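Local coordinates for uncharacterized protein (PDB 5MU5), which is a Maf glycosyltransferase involved in bacterial flagella formation, where it probably attaches sugars to flagellin, at residues 35-40 against 47-52; 55-60 against 129-134. One frame throughout, in Å; residues are numbered along the deposited sequence.

Contact 1: residues 35-40 against 47-52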
# COMPACT_ATOMS: atom_id res chain seq x y z
N PRO A 35 17.20 16.91 30.61
CA PRO A 35 17.98 15.71 30.28
C PRO A 35 18.61 15.03 31.50
O PRO A 35 18.91 15.69 32.49
CB PRO A 35 19.08 16.24 29.36
CG PRO A 35 19.28 17.64 29.82
CD PRO A 35 17.94 18.15 30.30
N GLN A 36 18.78 13.71 31.42
CA GLN A 36 19.50 12.97 32.44
C GLN A 36 21.00 13.01 32.15
O GLN A 36 21.81 12.90 33.05
CB GLN A 36 19.07 11.51 32.46
CG GLN A 36 17.65 11.27 32.94
CD GLN A 36 17.19 9.84 32.67
OE1 GLN A 36 17.57 9.23 31.66
NE2 GLN A 36 16.36 9.31 33.56
N SER A 37 21.36 13.15 30.88
CA SER A 37 22.77 13.17 30.49
C SER A 37 23.31 14.58 30.55
O SER A 37 22.54 15.53 30.67
CB SER A 37 22.94 12.59 29.08
OG SER A 37 22.05 13.19 28.17
N ASN A 38 24.63 14.70 30.47
CA ASN A 38 25.31 15.99 30.58
C ASN A 38 26.05 16.34 29.31
O ASN A 38 26.69 15.49 28.72
CB ASN A 38 26.32 15.97 31.73
CG ASN A 38 25.67 15.78 33.08
OD1 ASN A 38 24.73 16.50 33.43
ND2 ASN A 38 26.17 14.83 33.84
N LEU A 39 25.95 17.60 28.89
CA LEU A 39 26.71 18.08 27.76
C LEU A 39 28.00 18.62 28.34
O LEU A 39 27.95 19.53 29.17
CB LEU A 39 25.96 19.18 27.02
CG LEU A 39 26.60 19.64 25.70
CD1 LEU A 39 26.57 18.51 24.69
CD2 LEU A 39 25.91 20.88 25.15
N VAL A 40 29.14 18.06 27.93
CA VAL A 40 30.43 18.47 28.46
C VAL A 40 31.45 18.69 27.35
O VAL A 40 31.29 18.17 26.25
CB VAL A 40 30.99 17.44 29.47
CG1 VAL A 40 29.98 17.16 30.57
CG2 VAL A 40 31.38 16.13 28.78
N LEU A 47 32.34 19.26 21.95
CA LEU A 47 31.23 19.03 22.85
C LEU A 47 30.90 17.54 22.80
O LEU A 47 30.99 16.92 21.74
CB LEU A 47 30.02 19.88 22.49
CG LEU A 47 30.13 21.37 22.85
CD1 LEU A 47 28.97 22.12 22.24
CD2 LEU A 47 30.18 21.58 24.36
N ASP A 48 30.55 16.97 23.95
CA ASP A 48 30.28 15.55 24.07
C ASP A 48 29.16 15.33 25.08
O ASP A 48 28.83 16.23 25.85
CB ASP A 48 31.56 14.81 24.50
CG ASP A 48 31.55 13.32 24.13
OD1 ASP A 48 30.48 12.77 23.77
OD2 ASP A 48 32.63 12.68 24.17
N VAL A 49 28.55 14.14 25.05
CA VAL A 49 27.49 13.77 25.99
C VAL A 49 27.99 12.69 26.95
O VAL A 49 28.33 11.58 26.54
CB VAL A 49 26.25 13.27 25.26
CG1 VAL A 49 25.14 12.95 26.24
CG2 VAL A 49 25.77 14.31 24.27
N GLU A 50 28.06 13.04 28.23
CA GLU A 50 28.53 12.14 29.27
C GLU A 50 27.35 11.66 30.09
O GLU A 50 26.38 12.37 30.29
CB GLU A 50 29.57 12.84 30.13
CG GLU A 50 30.20 11.99 31.24
CD GLU A 50 29.39 11.99 32.53
OE1 GLU A 50 28.89 13.07 32.91
OE2 GLU A 50 29.26 10.92 33.17
N PHE A 51 27.44 10.42 30.55
CA PHE A 51 26.41 9.81 31.39
C PHE A 51 27.01 8.63 32.13
O PHE A 51 27.38 7.62 31.53
CB PHE A 51 25.21 9.36 30.54
CG PHE A 51 24.11 8.73 31.34
CD1 PHE A 51 23.46 9.45 32.34
CD2 PHE A 51 23.69 7.43 31.09
CE1 PHE A 51 22.44 8.89 33.08
CE2 PHE A 51 22.67 6.86 31.83
CZ PHE A 51 22.04 7.59 32.83
N ARG A 52 27.12 8.76 33.45
CA ARG A 52 27.71 7.74 34.30
C ARG A 52 29.11 7.37 33.83
O ARG A 52 29.46 6.19 33.75
CB ARG A 52 26.80 6.50 34.36
CG ARG A 52 25.41 6.79 34.88
CD ARG A 52 24.57 5.53 34.89
NE ARG A 52 23.23 5.76 35.43
CZ ARG A 52 22.18 4.97 35.21
NH1 ARG A 52 22.27 3.89 34.44
NH2 ARG A 52 21.01 5.28 35.75
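Asn38 and Glu50 run side by side on one face of the sheet, with amide and carboxylate planes 29° apart. The chain of Glu50 is bent at the CB-CG bond (chi2 -87°), which turns its carboxylate back alongside the amide; the resulting bond from Asn38 ND2 to Glu50 OE1 is weak, 3.4 Å long though nearly straight. OE2 has a firmer hold on the backbone N of Gly53. Next along this face, Val40 CG2 packs on Glu50 CB at 4.0 Å. Beneath these side chains the backbones form a β hairpin, the first two strands of a three-stranded antiparallel sheet finished by strand 54-55. Asn38 and Glu50 exchange two N-H...O bonds, 2.9 Å from Asn38 N to Glu50 O and 2.8 Å from Glu50 N to Asn38 O, and Val40 pairs with Asp48 in the same way. The other face carries Leu39 and Val49, a non-hydrogen-bonded pair. With CG anti to the backbone N (chi1 -173°), Leu39 brings CD1 to 3.4 Å from Asp48 O. Val49 CG1 rests on Ser37 CB at 3.6 Å, while Ser37 OG is hydrogen-bonded to Asp155 and His159. Beyond the paired residues, Phe51 CD1 lies 3.9 Å from Gln36 O.

Contact 2: residues 55-60 against 129-134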
# COMPACT_ATOMS: atom_id res chain seq x y z
N PHE A 55 30.98 8.27 27.49
CA PHE A 55 30.93 9.37 26.54
C PHE A 55 30.40 8.89 25.20
O PHE A 55 30.75 7.81 24.75
CB PHE A 55 32.32 9.97 26.38
CG PHE A 55 32.78 10.74 27.59
CD1 PHE A 55 32.98 10.10 28.81
CD2 PHE A 55 33.03 12.11 27.51
CE1 PHE A 55 33.40 10.81 29.92
CE2 PHE A 55 33.46 12.82 28.62
CZ PHE A 55 33.65 12.17 29.83
N LEU A 56 29.54 9.68 24.57
CA LEU A 56 29.00 9.33 23.27
C LEU A 56 30.13 9.24 22.25
O LEU A 56 30.30 8.22 21.61
CB LEU A 56 27.94 10.35 22.82
CG LEU A 56 27.42 10.22 21.37
CD1 LEU A 56 26.89 8.83 21.10
CD2 LEU A 56 26.33 11.24 21.11
N TYR A 57 30.92 10.30 22.13
CA TYR A 57 32.00 10.34 21.16
C TYR A 57 33.34 9.89 21.73
O TYR A 57 34.07 9.14 21.09
CB TYR A 57 32.09 11.74 20.56
CG TYR A 57 30.85 12.06 19.75
CD1 TYR A 57 30.66 11.50 18.49
CD2 TYR A 57 29.85 12.89 20.26
CE1 TYR A 57 29.53 11.76 17.75
CE2 TYR A 57 28.72 13.17 19.52
CZ TYR A 57 28.56 12.59 18.27
OH TYR A 57 27.44 12.85 17.54
N GLY A 58 33.69 10.32 22.93
CA GLY A 58 34.99 10.00 23.51
C GLY A 58 36.08 10.76 22.76
O GLY A 58 35.77 11.53 21.84
N PRO A 59 37.36 10.53 23.12
CA PRO A 59 38.41 11.30 22.44
C PRO A 59 38.55 10.90 20.98
O PRO A 59 38.58 9.71 20.66
CB PRO A 59 39.67 10.95 23.24
CG PRO A 59 39.40 9.58 23.76
CD PRO A 59 37.92 9.54 24.06
N GLY A 60 38.59 11.89 20.09
CA GLY A 60 38.65 11.65 18.65
C GLY A 60 37.36 11.09 18.03
O GLY A 60 37.38 10.66 16.89
N LEU A 129 21.41 10.57 15.59
CA LEU A 129 21.80 11.95 15.41
C LEU A 129 23.06 12.20 16.22
O LEU A 129 24.03 12.74 15.71
CB LEU A 129 20.68 12.89 15.89
CG LEU A 129 20.97 14.39 15.88
CD1 LEU A 129 21.10 14.91 14.47
CD2 LEU A 129 19.86 15.12 16.59
N GLY A 130 23.04 11.78 17.48
CA GLY A 130 24.12 12.11 18.38
C GLY A 130 24.06 13.62 18.51
O GLY A 130 22.97 14.17 18.64
N LEU A 131 25.22 14.27 18.43
CA LEU A 131 25.28 15.72 18.44
C LEU A 131 25.24 16.31 17.05
O LEU A 131 25.35 17.52 16.89
CB LEU A 131 26.50 16.21 19.23
CG LEU A 131 26.39 15.94 20.74
CD1 LEU A 131 27.62 16.42 21.48
CD2 LEU A 131 25.15 16.60 21.33
N GLY A 132 25.07 15.47 16.04
CA GLY A 132 24.86 15.96 14.68
C GLY A 132 26.06 16.48 13.94
O GLY A 132 25.91 17.16 12.93
N TYR A 133 27.26 16.17 14.42
CA TYR A 133 28.49 16.57 13.73
C TYR A 133 28.53 16.09 12.25
O TYR A 133 29.09 16.76 11.40
CB TYR A 133 29.71 16.03 14.48
CG TYR A 133 29.92 16.61 15.87
CD1 TYR A 133 29.96 17.99 16.05
CD2 TYR A 133 30.12 15.79 16.97
CE1 TYR A 133 30.18 18.54 17.30
CE2 TYR A 133 30.34 16.33 18.23
CZ TYR A 133 30.36 17.72 18.38
OH TYR A 133 30.58 18.30 19.61
N GLN A 134 27.92 14.95 11.95
CA GLN A 134 27.87 14.45 10.57
C GLN A 134 27.02 15.29 9.62
O GLN A 134 27.34 15.37 8.43
CB GLN A 134 27.39 12.98 10.53
CG GLN A 134 25.94 12.70 10.96
CD GLN A 134 25.74 12.67 12.48
OE1 GLN A 134 26.67 12.89 13.24
NE2 GLN A 134 24.52 12.40 12.91
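Tyr57 reaches across with its hydroxyl to take the N-H of Leu131, OH to N 2.8 Å and 157° at the hydrogen; the donor sits at the ring edge, in the ring plane. Its CG stands anti to the carbonyl carbon (chi1 -65°), which sends the ring toward the 129-132 turn. The ring itself is held from both sides. Tyr133 CD2 lies 3.8 Å above one face, offset toward the rim, and the two rings meet obliquely, inclined at 59°. Over the opposite face comes Leu56 CG, from the neighbouring residue, while Leu131 CB touches Tyr57 CE2 at 3.8 Å. Leu56 also sends CD2 to 3.6 Å from Gly130 CA. The partner loop is a type II' turn from Leu129 to Gly132, part of the glycine-rich link between strand 123-127 and helix 134-142, as in Rossmann-like folds, where such a loop follows the first strand of a parallel sheet. Gly130 takes the second place of the turn with positive phi, and a β-carbon there would come to within 2.3 Å of Tyr57 OH. Replacing Tyr57 by a phenylalanine would probably leave the buried N-H of Leu131 without its acceptor. One layer out, the turn is braced by Leu129 O, which receives Gly132 N and Gln134 NE2, both at 2.9 Å, from opposite faces of its carbonyl plane. Gln134 OE1, by contrast, is buried with no polar partner in the model. Glu151 OE1 accepts the N-H groups of both Leu129 and Gly130, and Thr163 OG1 bonds to Leu131 O. Behind Tyr57, its own backbone N is hydrogen-bonded to Asp48 OD1 of strand 47-51.

How the contacts relate
The centres of contacts 1 and 2 are about 11 Å apart. Both lie in the Maf N-terminal domain, and strand 47-51 of contact 1 also touches the 55-60 loop of contact 2. Contact 1 is partly buried, with Gln36 and Asn38 exposed, and rests mainly on backbone pairing between strands that are neighbours in sequence. Contact 2 is buried and joins loops 69 residues apart, setting the loop that follows edge strand 54-55 against the glycine-rich loop of the parallel sheet; aromatic and leucine packing around one hydroxyl bond does the work. Hydrogen bonds tie the two directly, among them probable ones from Tyr133 OH to Leu47 O (2.6 Å) and from Gly58 N to Asp48 OD2 (2.9 Å).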